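Local coordinates for protein dipeptide Epimerase (Enterococcus faecalis V583, PDB 3JVA) that belongs to the mandelate racemase/muconate lactonizing enzyme family of the enolase superfamily and holds a magnesium ion in its barrel domain, at residues E64-F69 / P96-A101; F79-I84 / A105-M110; N141-K146 / K174-A179; T235-D240 / G256-I261; D320-L325 / G332-E337. All coordinates share one frame; numbering follows the deposited sequence.

Contact 1 (E64-F69 / P96-A101); sequences ETIELF and PAAKAA
Thr65, Ile66 and Phe69 gather round the methyl group of Ala98, and this apolar packing makes up most of the contact. Thr65 CG2 touches Ala98 CB at 3.6 Å. From the next position Ile66 reaches the same methyl with CG1, at 3.7 Å, and its branch then runs on to place CD1 3.6 Å from Ala101 CB, one helical turn further along the partner. The chi1 of Ile66, -68°, sets CG1 anti to the carbonyl carbon and CG2 anti to the backbone N, and it is the CG1-CD1 branch that reaches the partner. Two alanines on the facing ridge let the backbones come close, with Ile66 CA and Ala98 CA 5.2 Å apart.

In the N-terminal domain of the enolase superfamily a helical layer covers an antiparallel sheet, and this contact, between helices 59-73 and 96-114, lies within that layer. The axes of 64-69 and 96-101 approach to 8.9 Å and are inclined at 44°, and Ile66 and Ala101 both rest on Val34 of strand 29-38.

The aromatic part belongs to Phe69. Its CE2 lies 3.5 Å from Lys99 CG, the aliphatic stem of the lysine passing the ring obliquely, while the ring rim faces the backbone between Ala98 C and Lys99 N. Within its own helix, Thr65 CG2 lies over one face of the ring, toward its rim, 3.3 Å above the plane.

The polar ends find partners elsewhere: Thr65 OG1 is hydrogen-bonded to Gly61 O, and the extended Lys99 carries NZ to a salt bridge with Asp89 and a hydrogen bond to Ser92 O.

Contact 2 (F79-I84 / A105-M110); sequences FNIEKI and ACYDLM
Cys106 and Ile84 meet where the start of helix 81-91 packs on helix 96-114 in the N-terminal capping domain. Asn80 is the N-cap of the former, with OD1 accepting from Lys83 N at 3.0 Å. Cys106 SG comes within 3.4 Å of Ile84 CD1, a close sulfur-to-methyl touch, and Cys106 CB also faces Ile81 CD1 more loosely.

Tyr107 follows. Its CB points away from the opposite segment, yet the ring swings back, so that its hydroxyl end reaches Ile81, and the two side chains cross at about a right angle, Ile81 CG1 standing 3.8 Å from Tyr107 OH. On the same helix, the terminal methyl of Met110 sits above the centre of the tyrosine ring, 3.7 Å from its plane. Ile271 and His272 of helix 271-284 also pack on Tyr107, joining this corner to the barrel domain.

Met110 contributes the most buried surface. Its CG lies over one face of the Phe79 ring, a CH-pi contact 3.7 Å from the centroid and 24° off the normal. SD stands obliquely to the same ring, a Met-aromatic contact. Phe79 in turn packs on Leu116 of the third subunit. Rotation about the CG-SD bond of Met110 (chi3 -135°) brings its CE to 3.8 Å from Ile81 CB.

Contact 3 (N141-K146 / K174-A179); sequences NVMAQK and KAIREA
Ala175 O accepts the helical hydrogen bond from Ala179 N at 3.0 Å, and Ala144 CB of the neighbouring helix rests against this same oxygen, 3.7 Å away. The two helices belong to the outer ring of the barrel domain of the enolase superfamily. Helix 140-152 and helix 166-180 are successive in the chain, joined through strand 157-161, and lie side by side on the outside of the barrel. The axes of 141-146 and 174-179 are inclined at 33° and approach to 8.0 Å.

Small residues allow this nearness: Ala144 CA is 4.4 Å from Ile176 CA. The methyl of Ala144 sits between those of two alanines one turn apart, 4.1 Å from Ala175 CB and 3.9 Å from Ala179 CB. The contact is only partly buried here, all three alanines being partly exposed.

Toward the barrel wall the packing passes to longer side chains. Met143 and Ile176 both touch Ile160 of strand 157-161 and Leu135 of the loop before helix 140-152, so they fill the layer between helices and sheet. Ile176 also reaches Leu186 of strand 185-189. Between the helices themselves this pair meets lightly. With chi1 at -65°, the CG1 branch of Ile176 lies opposite its carbonyl carbon and extends toward the other helix, where Ile176 CD1 ends 4.2 Å from Met143 CB.

Contact 4 (T235-D240 / G256-I261); sequences TTIMAD and GTVDVI. With MG (magnesium ion), chain O.
Asp259 points toward 235-240 and meets it with CB, CG and OD2. Its CB lies 3.3 Å from Ile237 O and also meets the methyl of Thr236. CG comes next, close to Ile237 N, and at the tip OD2 accepts from Ile237 N at 2.8 Å. That bond is nearly straight, 170° at the hydrogen, and uses the anti lone pair of OD2. The same oxygen forms a salt bridge with Lys197 of the fourth subunit, so the carboxylate ties this edge of the sheet to the subunit interface and its charge is probably steadied there.

Ile237 O is held twice, by Asp259 N at 2.9 Å and by Val260 N at 3.2 Å. The parallel pairing then settles into register, Met238 beside Val260 and Ala239 beside Ile261, with Ala239 N donating to Val260 O at 2.9 Å. On one face Met238 CB packs against Val260 CB; on the other Val258 CG1 presses on Ala239 CB, 3.8 Å away.

Just beyond the strand, Asp240 reaches the magnesium ion through OD2 alone, at 2.0 Å. Three waters, Asp189 and Glu215 complete the site, while Asp240 OD1 is paired with Lys267.

This is one beta-alpha-beta crossover of the barrel. Helix 246-255, closed by a Schellman motif at Gly256, links strands 236-239 and 260-263; strand 213-215 pairs along the far edge of strand 236-239, and helix 223-232 packs outside on Ile237, Val258 and Asp259.

Contact 5 (D320-L325 / G332-E337); sequences DATFGL and GGVSLE
The 3-10 turn at 321-323 presents Thr322 to an irregular run of chain, with Thr322 CA 4.8 Å from Leu336 CA. Across this approach Thr322 OG1 donates a hydrogen bond to Ser335 O at 2.7 Å, arriving tilted 33° from the carbonyl plane. A chi1 of 67° places the hydroxyl between the backbone N and the carbonyl carbon, facing the partner; OG1 also touches Val334 CG1.

Leu336 starts out pointing away, but its end folds back. Leu336 CD1 lies 3.3 Å from Thr322 O and 3.6 Å from Leu325 CB, and the two leucine side chains cross at about a right angle. Phe323 meets backbone oxygens instead of side chains. Leu336 O and Ser335 O lie near the plane of its ring, at the edge, whereas Glu337 O approaches obliquely, 3.1 Å from Phe323 CE1.

Segment 320-325 lies in the loop between strands 314-317, the last parallel barrel strand, and 331-332; 332-337 runs from the end of strand 331-332 toward strand 341-343. Ile301 of helix 298-310 packs on Thr322 and Val334, and Phe323 lies on Thr131 and Ile133 of strand 128-134. Lys16 of the N-terminal strand 3-21 bonds to Phe323 O, bringing the two domains together beside this pair of loops.

In the fold
The five contacts sample the two-domain plan of the superfamily. Contacts 1 and 2 share helix 96-114 in the N-terminal domain, their centres 14 Å apart, and their segments alternate along the chain. Contacts 3, 4 and 5 belong to the barrel, where contact 3 packs two outer helices and contact 4 pairs inner strands and supplies one ligand of the magnesium ion. Contact 5 follows the last parallel barrel strand, on the opposite side of the chain's centre from contact 4, with centres 28 Å apart. Among the contacts its nearest neighbour is contact 2, about 9 Å away between nearest atoms, and Lys16 links it directly to the N-terminal domain. Contacts 2 and 3 mark the extremes, their centres 44 Å apart.

Contact 1 (E64-F69 / P96-A101)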
# COMPACT_ATOMS: atom_id res chain seq x y z
N GLU B 64 -43.65 8.15 13.60
CA GLU B 64 -43.54 7.18 14.69
C GLU B 64 -42.24 7.35 15.48
O GLU B 64 -42.25 7.36 16.72
CB GLU B 64 -43.63 5.74 14.15
CG GLU B 64 -43.30 4.67 15.20
CD GLU B 64 -43.64 3.25 14.77
OE1 GLU B 64 -43.55 2.93 13.57
OE2 GLU B 64 -43.99 2.43 15.65
N THR B 65 -41.13 7.50 14.77
CA THR B 65 -39.84 7.66 15.43
C THR B 65 -39.78 8.96 16.23
O THR B 65 -39.28 8.97 17.36
CB THR B 65 -38.69 7.62 14.41
OG1 THR B 65 -38.73 6.38 13.70
CG2 THR B 65 -37.34 7.75 15.12
N ILE B 66 -40.28 10.05 15.67
CA ILE B 66 -40.25 11.32 16.38
C ILE B 66 -41.00 11.20 17.71
O ILE B 66 -40.55 11.74 18.73
CB ILE B 66 -40.87 12.46 15.55
CG1 ILE B 66 -39.96 12.75 14.34
CG2 ILE B 66 -41.04 13.72 16.41
CD1 ILE B 66 -40.51 13.80 13.40
N GLU B 67 -42.12 10.50 17.71
CA GLU B 67 -42.91 10.31 18.93
C GLU B 67 -42.08 9.57 19.98
O GLU B 67 -42.13 9.89 21.17
CB GLU B 67 -44.18 9.52 18.62
CG GLU B 67 -45.14 10.23 17.68
CD GLU B 67 -46.08 11.19 18.41
OE1 GLU B 67 -45.59 12.03 19.19
OE2 GLU B 67 -47.30 11.09 18.18
N LEU B 68 -41.32 8.57 19.53
CA LEU B 68 -40.48 7.80 20.44
C LEU B 68 -39.39 8.71 21.01
O LEU B 68 -39.15 8.72 22.23
CB LEU B 68 -39.84 6.61 19.72
CG LEU B 68 -40.77 5.46 19.30
CD1 LEU B 68 -40.00 4.43 18.49
CD2 LEU B 68 -41.37 4.82 20.55
N PHE B 69 -38.73 9.48 20.14
CA PHE B 69 -37.68 10.41 20.58
C PHE B 69 -38.24 11.44 21.56
O PHE B 69 -37.63 11.72 22.59
CB PHE B 69 -37.10 11.19 19.39
CG PHE B 69 -36.30 10.37 18.41
CD1 PHE B 69 -35.79 9.12 18.76
CD2 PHE B 69 -36.00 10.89 17.16
CE1 PHE B 69 -34.97 8.41 17.87
CE2 PHE B 69 -35.18 10.19 16.26
CZ PHE B 69 -34.67 8.94 16.62
N PRO B 96 -32.48 9.64 9.93
CA PRO B 96 -32.06 11.03 9.71
C PRO B 96 -33.18 12.07 9.68
O PRO B 96 -33.01 13.18 10.17
CB PRO B 96 -31.27 10.96 8.40
CG PRO B 96 -31.84 9.74 7.70
CD PRO B 96 -32.00 8.77 8.84
N ALA B 97 -34.33 11.71 9.10
CA ALA B 97 -35.44 12.66 9.04
C ALA B 97 -35.95 12.96 10.45
O ALA B 97 -36.10 14.12 10.82
CB ALA B 97 -36.57 12.11 8.18
N ALA B 98 -36.20 11.91 11.23
CA ALA B 98 -36.71 12.08 12.60
C ALA B 98 -35.69 12.77 13.50
O ALA B 98 -36.05 13.65 14.29
CB ALA B 98 -37.10 10.72 13.19
N LYS B 99 -34.43 12.38 13.40
CA LYS B 99 -33.39 13.00 14.22
C LYS B 99 -33.21 14.48 13.87
O LYS B 99 -33.00 15.31 14.75
CB LYS B 99 -32.07 12.25 14.07
CG LYS B 99 -32.18 10.81 14.59
CD LYS B 99 -30.87 10.04 14.49
CE LYS B 99 -31.09 8.60 14.99
NZ LYS B 99 -29.86 7.75 14.87
N ALA B 100 -33.30 14.81 12.59
CA ALA B 100 -33.17 16.20 12.18
C ALA B 100 -34.31 17.05 12.75
O ALA B 100 -34.10 18.19 13.17
CB ALA B 100 -33.17 16.30 10.65
N ALA B 101 -35.51 16.49 12.76
CA ALA B 101 -36.67 17.22 13.27
C ALA B 101 -36.45 17.63 14.73
O ALA B 101 -36.67 18.78 15.10
CB ALA B 101 -37.93 16.36 13.13

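Contact 2 (F79-I84 / A105-M110)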
# COMPACT_ATOMS: atom_id res chain seq x y z
N PHE B 79 -30.01 22.53 25.23
CA PHE B 79 -28.60 22.82 24.99
C PHE B 79 -27.74 21.56 25.07
O PHE B 79 -26.63 21.52 24.54
CB PHE B 79 -28.10 23.85 26.00
CG PHE B 79 -28.41 25.26 25.61
CD1 PHE B 79 -27.66 25.90 24.62
CD2 PHE B 79 -29.48 25.93 26.17
CE1 PHE B 79 -27.98 27.19 24.20
CE2 PHE B 79 -29.81 27.22 25.76
CZ PHE B 79 -29.06 27.85 24.77
N ASN B 80 -28.27 20.54 25.74
CA ASN B 80 -27.55 19.28 25.87
C ASN B 80 -27.79 18.51 24.58
O ASN B 80 -28.36 17.41 24.58
CB ASN B 80 -28.06 18.49 27.07
CG ASN B 80 -27.15 17.34 27.44
OD1 ASN B 80 -26.22 17.01 26.70
ND2 ASN B 80 -27.41 16.73 28.59
N ILE B 81 -27.35 19.09 23.47
CA ILE B 81 -27.52 18.48 22.16
C ILE B 81 -26.72 17.18 22.08
O ILE B 81 -27.06 16.26 21.32
CB ILE B 81 -27.10 19.47 21.03
CG1 ILE B 81 -27.50 18.92 19.66
CG2 ILE B 81 -25.60 19.73 21.09
CD1 ILE B 81 -29.00 18.81 19.45
N GLU B 82 -25.66 17.10 22.88
CA GLU B 82 -24.82 15.92 22.94
C GLU B 82 -25.64 14.73 23.45
O GLU B 82 -25.63 13.66 22.84
CB GLU B 82 -23.62 16.18 23.87
CG GLU B 82 -22.56 17.10 23.27
CD GLU B 82 -21.66 16.39 22.27
OE1 GLU B 82 -20.78 15.62 22.70
OE2 GLU B 82 -21.83 16.59 21.05
N LYS B 83 -26.36 14.92 24.55
CA LYS B 83 -27.17 13.84 25.10
C LYS B 83 -28.41 13.58 24.26
O LYS B 83 -28.82 12.43 24.08
CB LYS B 83 -27.59 14.14 26.54
CG LYS B 83 -28.40 13.01 27.18
CD LYS B 83 -28.72 13.27 28.65
CE LYS B 83 -29.56 12.13 29.24
NZ LYS B 83 -29.83 12.29 30.71
N ILE B 84 -29.01 14.64 23.72
CA ILE B 84 -30.20 14.45 22.91
C ILE B 84 -29.88 13.52 21.73
O ILE B 84 -30.66 12.63 21.42
CB ILE B 84 -30.76 15.82 22.44
CG1 ILE B 84 -31.38 16.54 23.64
CG2 ILE B 84 -31.80 15.62 21.35
CD1 ILE B 84 -31.72 17.99 23.41
N ALA B 105 -35.35 21.66 16.08
CA ALA B 105 -36.17 22.29 17.11
C ALA B 105 -35.33 22.65 18.34
O ALA B 105 -35.56 23.68 18.97
CB ALA B 105 -37.33 21.38 17.49
N CYS B 106 -34.36 21.81 18.68
CA CYS B 106 -33.50 22.09 19.83
C CYS B 106 -32.61 23.30 19.55
O CYS B 106 -32.41 24.14 20.43
CB CYS B 106 -32.63 20.88 20.17
SG CYS B 106 -33.55 19.53 20.95
N TYR B 107 -32.05 23.39 18.35
CA TYR B 107 -31.23 24.54 18.03
C TYR B 107 -32.10 25.80 18.00
O TYR B 107 -31.63 26.87 18.38
CB TYR B 107 -30.50 24.36 16.70
CG TYR B 107 -29.23 23.54 16.82
CD1 TYR B 107 -29.23 22.17 16.57
CD2 TYR B 107 -28.03 24.14 17.21
CE1 TYR B 107 -28.07 21.41 16.71
CE2 TYR B 107 -26.86 23.40 17.35
CZ TYR B 107 -26.89 22.03 17.10
OH TYR B 107 -25.74 21.29 17.23
N ASP B 108 -33.35 25.67 17.56
CA ASP B 108 -34.24 26.83 17.53
C ASP B 108 -34.42 27.31 18.97
O ASP B 108 -34.35 28.51 19.25
CB ASP B 108 -35.60 26.45 16.92
CG ASP B 108 -36.51 27.65 16.70
OD1 ASP B 108 -36.01 28.79 16.68
OD2 ASP B 108 -37.73 27.45 16.54
N LEU B 109 -34.62 26.35 19.88
CA LEU B 109 -34.78 26.66 21.30
C LEU B 109 -33.51 27.30 21.87
O LEU B 109 -33.59 28.20 22.71
CB LEU B 109 -35.14 25.40 22.10
CG LEU B 109 -36.61 24.97 22.04
CD1 LEU B 109 -36.79 23.59 22.68
CD2 LEU B 109 -37.48 26.01 22.76
N MET B 110 -32.34 26.83 21.44
CA MET B 110 -31.09 27.41 21.92
C MET B 110 -31.04 28.89 21.54
O MET B 110 -30.68 29.74 22.36
CB MET B 110 -29.89 26.69 21.30
CG MET B 110 -29.66 25.28 21.82
SD MET B 110 -28.11 24.61 21.19
CE MET B 110 -28.63 22.93 20.72

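Contact 3 (N141-K146 / K174-A179)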
# COMPACT_ATOMS: atom_id res chain seq x y z
N ASN B 141 -36.64 24.14 -24.80
CA ASN B 141 -37.20 25.47 -24.98
C ASN B 141 -37.94 25.99 -23.75
O ASN B 141 -37.85 27.18 -23.42
CB ASN B 141 -38.13 25.47 -26.19
CG ASN B 141 -38.92 24.17 -26.31
OD1 ASN B 141 -38.35 23.10 -26.53
ND2 ASN B 141 -40.23 24.26 -26.17
N VAL B 142 -38.66 25.11 -23.07
CA VAL B 142 -39.40 25.50 -21.88
C VAL B 142 -38.43 25.80 -20.73
O VAL B 142 -38.58 26.81 -20.03
CB VAL B 142 -40.38 24.40 -21.43
CG1 VAL B 142 -41.06 24.81 -20.13
CG2 VAL B 142 -41.43 24.18 -22.52
N MET B 143 -37.45 24.93 -20.53
CA MET B 143 -36.48 25.15 -19.47
C MET B 143 -35.70 26.44 -19.73
O MET B 143 -35.37 27.18 -18.80
CB MET B 143 -35.51 23.96 -19.38
CG MET B 143 -36.18 22.65 -19.02
SD MET B 143 -34.99 21.35 -18.62
CE MET B 143 -34.45 21.91 -16.99
N ALA B 144 -35.44 26.70 -21.00
CA ALA B 144 -34.71 27.90 -21.40
C ALA B 144 -35.47 29.16 -21.00
O ALA B 144 -34.88 30.10 -20.46
CB ALA B 144 -34.46 27.89 -22.90
N GLN B 145 -36.77 29.18 -21.26
CA GLN B 145 -37.57 30.36 -20.90
C GLN B 145 -37.65 30.49 -19.38
O GLN B 145 -37.67 31.60 -18.85
CB GLN B 145 -38.97 30.28 -21.51
CG GLN B 145 -39.87 29.21 -20.93
CD GLN B 145 -41.30 29.30 -21.45
OE1 GLN B 145 -41.54 29.16 -22.65
NE2 GLN B 145 -42.25 29.55 -20.55
N LYS B 146 -37.68 29.36 -18.68
CA LYS B 146 -37.73 29.40 -17.23
C LYS B 146 -36.41 29.96 -16.70
O LYS B 146 -36.39 30.72 -15.74
CB LYS B 146 -37.99 28.01 -16.64
CG LYS B 146 -39.35 27.44 -16.99
CD LYS B 146 -39.58 26.10 -16.31
CE LYS B 146 -38.48 25.10 -16.65
NZ LYS B 146 -38.73 23.76 -16.06
N LYS B 174 -27.77 22.96 -23.58
CA LYS B 174 -27.50 23.83 -24.71
C LYS B 174 -28.48 25.00 -24.77
O LYS B 174 -28.09 26.15 -24.90
CB LYS B 174 -27.57 23.03 -26.01
CG LYS B 174 -27.44 23.88 -27.27
CD LYS B 174 -27.65 23.05 -28.53
CE LYS B 174 -26.58 21.98 -28.67
NZ LYS B 174 -26.76 21.19 -29.92
N ALA B 175 -29.77 24.68 -24.68
CA ALA B 175 -30.83 25.69 -24.73
C ALA B 175 -30.71 26.68 -23.58
O ALA B 175 -30.82 27.90 -23.78
CB ALA B 175 -32.20 25.01 -24.70
N ILE B 176 -30.49 26.17 -22.38
CA ILE B 176 -30.36 27.04 -21.22
C ILE B 176 -29.17 27.98 -21.37
O ILE B 176 -29.32 29.20 -21.19
CB ILE B 176 -30.21 26.20 -19.93
CG1 ILE B 176 -31.50 25.40 -19.70
CG2 ILE B 176 -29.92 27.10 -18.75
CD1 ILE B 176 -31.42 24.41 -18.55
N ARG B 177 -28.01 27.43 -21.70
CA ARG B 177 -26.81 28.25 -21.85
C ARG B 177 -26.98 29.36 -22.88
O ARG B 177 -26.65 30.51 -22.61
CB ARG B 177 -25.60 27.38 -22.23
CG ARG B 177 -24.31 28.17 -22.42
CD ARG B 177 -23.96 28.96 -21.17
NE ARG B 177 -23.44 28.10 -20.10
CZ ARG B 177 -23.40 28.45 -18.82
NH1 ARG B 177 -23.86 29.63 -18.44
NH2 ARG B 177 -22.87 27.63 -17.92
N GLU B 178 -27.50 29.01 -24.05
CA GLU B 178 -27.68 30.01 -25.10
C GLU B 178 -28.70 31.07 -24.69
O GLU B 178 -28.62 32.22 -25.12
CB GLU B 178 -28.11 29.34 -26.41
CG GLU B 178 -29.30 28.40 -26.27
CD GLU B 178 -29.57 27.63 -27.55
OE1 GLU B 178 -28.61 27.05 -28.11
OE2 GLU B 178 -30.74 27.59 -27.99
N ALA B 179 -29.66 30.67 -23.86
CA ALA B 179 -30.69 31.61 -23.43
C ALA B 179 -30.20 32.63 -22.41
O ALA B 179 -30.54 33.81 -22.51
CB ALA B 179 -31.88 30.84 -22.85

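Contact 4 (T235-D240 / G256-I261)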
# COMPACT_ATOMS: atom_id res chain seq x y z
N THR B 235 -14.01 18.90 -14.63
CA THR B 235 -15.20 19.41 -13.96
C THR B 235 -15.25 19.01 -12.49
O THR B 235 -14.93 17.88 -12.13
CB THR B 235 -16.49 18.91 -14.65
OG1 THR B 235 -16.53 19.40 -16.00
CG2 THR B 235 -17.72 19.40 -13.91
N THR B 236 -15.64 19.96 -11.65
CA THR B 236 -15.76 19.73 -10.21
C THR B 236 -16.81 18.65 -9.96
O THR B 236 -17.94 18.74 -10.45
CB THR B 236 -16.21 21.02 -9.49
OG1 THR B 236 -15.17 22.01 -9.60
CG2 THR B 236 -16.51 20.75 -8.02
N ILE B 237 -16.44 17.62 -9.20
CA ILE B 237 -17.35 16.53 -8.88
C ILE B 237 -17.76 16.61 -7.42
O ILE B 237 -16.91 16.75 -6.54
CB ILE B 237 -16.69 15.16 -9.13
CG1 ILE B 237 -16.31 15.02 -10.61
CG2 ILE B 237 -17.65 14.04 -8.73
CD1 ILE B 237 -17.49 15.12 -11.55
N MET B 238 -19.06 16.52 -7.17
CA MET B 238 -19.59 16.61 -5.81
C MET B 238 -20.33 15.35 -5.39
O MET B 238 -21.11 14.78 -6.16
CB MET B 238 -20.53 17.82 -5.70
CG MET B 238 -21.31 17.92 -4.40
SD MET B 238 -22.28 19.46 -4.33
CE MET B 238 -23.28 19.31 -5.74
N ALA B 239 -20.08 14.91 -4.17
CA ALA B 239 -20.77 13.74 -3.65
C ALA B 239 -22.05 14.20 -2.96
O ALA B 239 -22.05 15.20 -2.25
CB ALA B 239 -19.88 13.00 -2.65
N ASP B 240 -23.15 13.49 -3.19
CA ASP B 240 -24.41 13.80 -2.54
C ASP B 240 -24.83 12.53 -1.80
O ASP B 240 -24.52 12.37 -0.62
CB ASP B 240 -25.49 14.20 -3.55
CG ASP B 240 -26.81 14.59 -2.88
OD1 ASP B 240 -26.98 14.33 -1.67
OD2 ASP B 240 -27.70 15.15 -3.55
N GLY B 256 -10.02 10.64 -0.88
CA GLY B 256 -9.95 11.72 -1.84
C GLY B 256 -10.89 11.42 -3.00
O GLY B 256 -10.58 11.65 -4.16
N THR B 257 -12.07 10.92 -2.65
CA THR B 257 -13.08 10.54 -3.63
C THR B 257 -13.69 11.66 -4.48
O THR B 257 -13.96 11.45 -5.66
CB THR B 257 -14.25 9.79 -2.94
OG1 THR B 257 -13.74 8.79 -2.05
CG2 THR B 257 -15.14 9.11 -3.98
N VAL B 258 -13.90 12.83 -3.88
CA VAL B 258 -14.52 13.95 -4.60
C VAL B 258 -13.92 15.32 -4.35
O VAL B 258 -13.05 15.50 -3.50
CB VAL B 258 -16.03 14.05 -4.27
CG1 VAL B 258 -16.78 12.83 -4.77
CG2 VAL B 258 -16.21 14.20 -2.75
N ASP B 259 -14.42 16.31 -5.09
CA ASP B 259 -13.95 17.69 -4.96
C ASP B 259 -14.77 18.47 -3.94
O ASP B 259 -14.25 19.37 -3.28
CB ASP B 259 -14.05 18.42 -6.30
CG ASP B 259 -13.18 17.79 -7.36
OD1 ASP B 259 -11.96 17.66 -7.12
OD2 ASP B 259 -13.72 17.43 -8.43
N VAL B 260 -16.05 18.13 -3.82
CA VAL B 260 -16.97 18.81 -2.92
C VAL B 260 -17.99 17.83 -2.34
O VAL B 260 -18.29 16.81 -2.95
CB VAL B 260 -17.74 19.92 -3.69
CG1 VAL B 260 -18.69 20.68 -2.76
CG2 VAL B 260 -16.76 20.86 -4.35
N ILE B 261 -18.51 18.14 -1.16
CA ILE B 261 -19.49 17.27 -0.53
C ILE B 261 -20.77 18.04 -0.22
O ILE B 261 -20.73 19.13 0.35
CB ILE B 261 -18.92 16.63 0.76
CG1 ILE B 261 -17.86 15.59 0.37
CG2 ILE B 261 -20.04 15.99 1.58
CD1 ILE B 261 -17.12 14.97 1.55
MG MG O . -28.12 15.64 -5.49
O HOH W 1 -29.81 14.47 -5.38
O HOH W 2 -29.49 17.14 -4.77
O HOH W 3 -27.14 13.98 -6.26

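Contact 5 (D320-L325 / G332-E337)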
# COMPACT_ATOMS: atom_id res chain seq x y z
N ASP B 320 -33.86 25.83 -2.32
CA ASP B 320 -34.96 26.43 -3.07
C ASP B 320 -36.34 25.84 -2.83
O ASP B 320 -37.29 26.19 -3.53
CB ASP B 320 -34.63 26.33 -4.56
CG ASP B 320 -34.49 24.88 -5.02
OD1 ASP B 320 -34.36 23.97 -4.17
OD2 ASP B 320 -34.49 24.65 -6.25
N ALA B 321 -36.48 24.96 -1.85
CA ALA B 321 -37.77 24.32 -1.60
C ALA B 321 -38.94 25.28 -1.35
O ALA B 321 -40.05 25.03 -1.82
CB ALA B 321 -37.65 23.34 -0.44
N THR B 322 -38.72 26.38 -0.63
CA THR B 322 -39.83 27.29 -0.37
C THR B 322 -40.38 27.94 -1.63
O THR B 322 -41.55 28.33 -1.67
CB THR B 322 -39.47 28.41 0.65
OG1 THR B 322 -38.51 29.30 0.07
CG2 THR B 322 -38.91 27.81 1.93
N PHE B 323 -39.54 28.06 -2.66
CA PHE B 323 -39.96 28.69 -3.91
C PHE B 323 -40.99 27.87 -4.68
O PHE B 323 -41.68 28.40 -5.55
CB PHE B 323 -38.76 28.95 -4.82
CG PHE B 323 -37.61 29.63 -4.15
CD1 PHE B 323 -37.81 30.50 -3.08
CD2 PHE B 323 -36.31 29.43 -4.60
CE1 PHE B 323 -36.74 31.16 -2.48
CE2 PHE B 323 -35.23 30.09 -4.01
CZ PHE B 323 -35.45 30.95 -2.95
N GLY B 324 -41.07 26.57 -4.38
CA GLY B 324 -42.02 25.72 -5.07
C GLY B 324 -43.25 25.32 -4.27
O GLY B 324 -43.99 24.43 -4.68
N LEU B 325 -43.46 25.98 -3.14
CA LEU B 325 -44.61 25.68 -2.28
C LEU B 325 -45.81 26.57 -2.61
O LEU B 325 -45.65 27.77 -2.83
CB LEU B 325 -44.23 25.89 -0.81
CG LEU B 325 -43.04 25.08 -0.25
CD1 LEU B 325 -42.85 25.43 1.22
CD2 LEU B 325 -43.29 23.59 -0.42
N GLY B 332 -42.80 33.29 9.17
CA GLY B 332 -41.40 33.62 9.34
C GLY B 332 -40.43 32.70 8.61
O GLY B 332 -40.84 31.86 7.82
N GLY B 333 -39.14 32.87 8.89
CA GLY B 333 -38.13 32.06 8.24
C GLY B 333 -37.97 32.46 6.79
O GLY B 333 -38.43 33.52 6.37
N VAL B 334 -37.31 31.60 6.01
CA VAL B 334 -37.10 31.86 4.59
C VAL B 334 -38.46 31.93 3.89
O VAL B 334 -39.25 30.99 3.96
CB VAL B 334 -36.23 30.74 3.98
CG1 VAL B 334 -36.16 30.87 2.46
CG2 VAL B 334 -34.83 30.81 4.58
N SER B 335 -38.71 33.06 3.22
CA SER B 335 -39.98 33.28 2.53
C SER B 335 -40.22 32.43 1.29
O SER B 335 -39.30 31.82 0.74
CB SER B 335 -40.11 34.76 2.13
OG SER B 335 -40.07 35.59 3.27
N LEU B 336 -41.48 32.41 0.84
CA LEU B 336 -41.87 31.65 -0.35
C LEU B 336 -41.39 32.39 -1.59
O LEU B 336 -41.32 31.81 -2.67
CB LEU B 336 -43.39 31.51 -0.43
CG LEU B 336 -44.15 30.71 0.63
CD1 LEU B 336 -43.76 29.24 0.56
CD2 LEU B 336 -43.86 31.28 2.00
N GLU B 337 -41.08 33.67 -1.42
CA GLU B 337 -40.64 34.51 -2.53
C GLU B 337 -39.35 33.99 -3.18
O GLU B 337 -38.35 33.78 -2.50
CB GLU B 337 -40.43 35.93 -2.03
CG GLU B 337 -40.14 36.95 -3.12
CD GLU B 337 -39.89 38.33 -2.56
OE1 GLU B 337 -38.86 38.52 -1.87
OE2 GLU B 337 -40.72 39.23 -2.80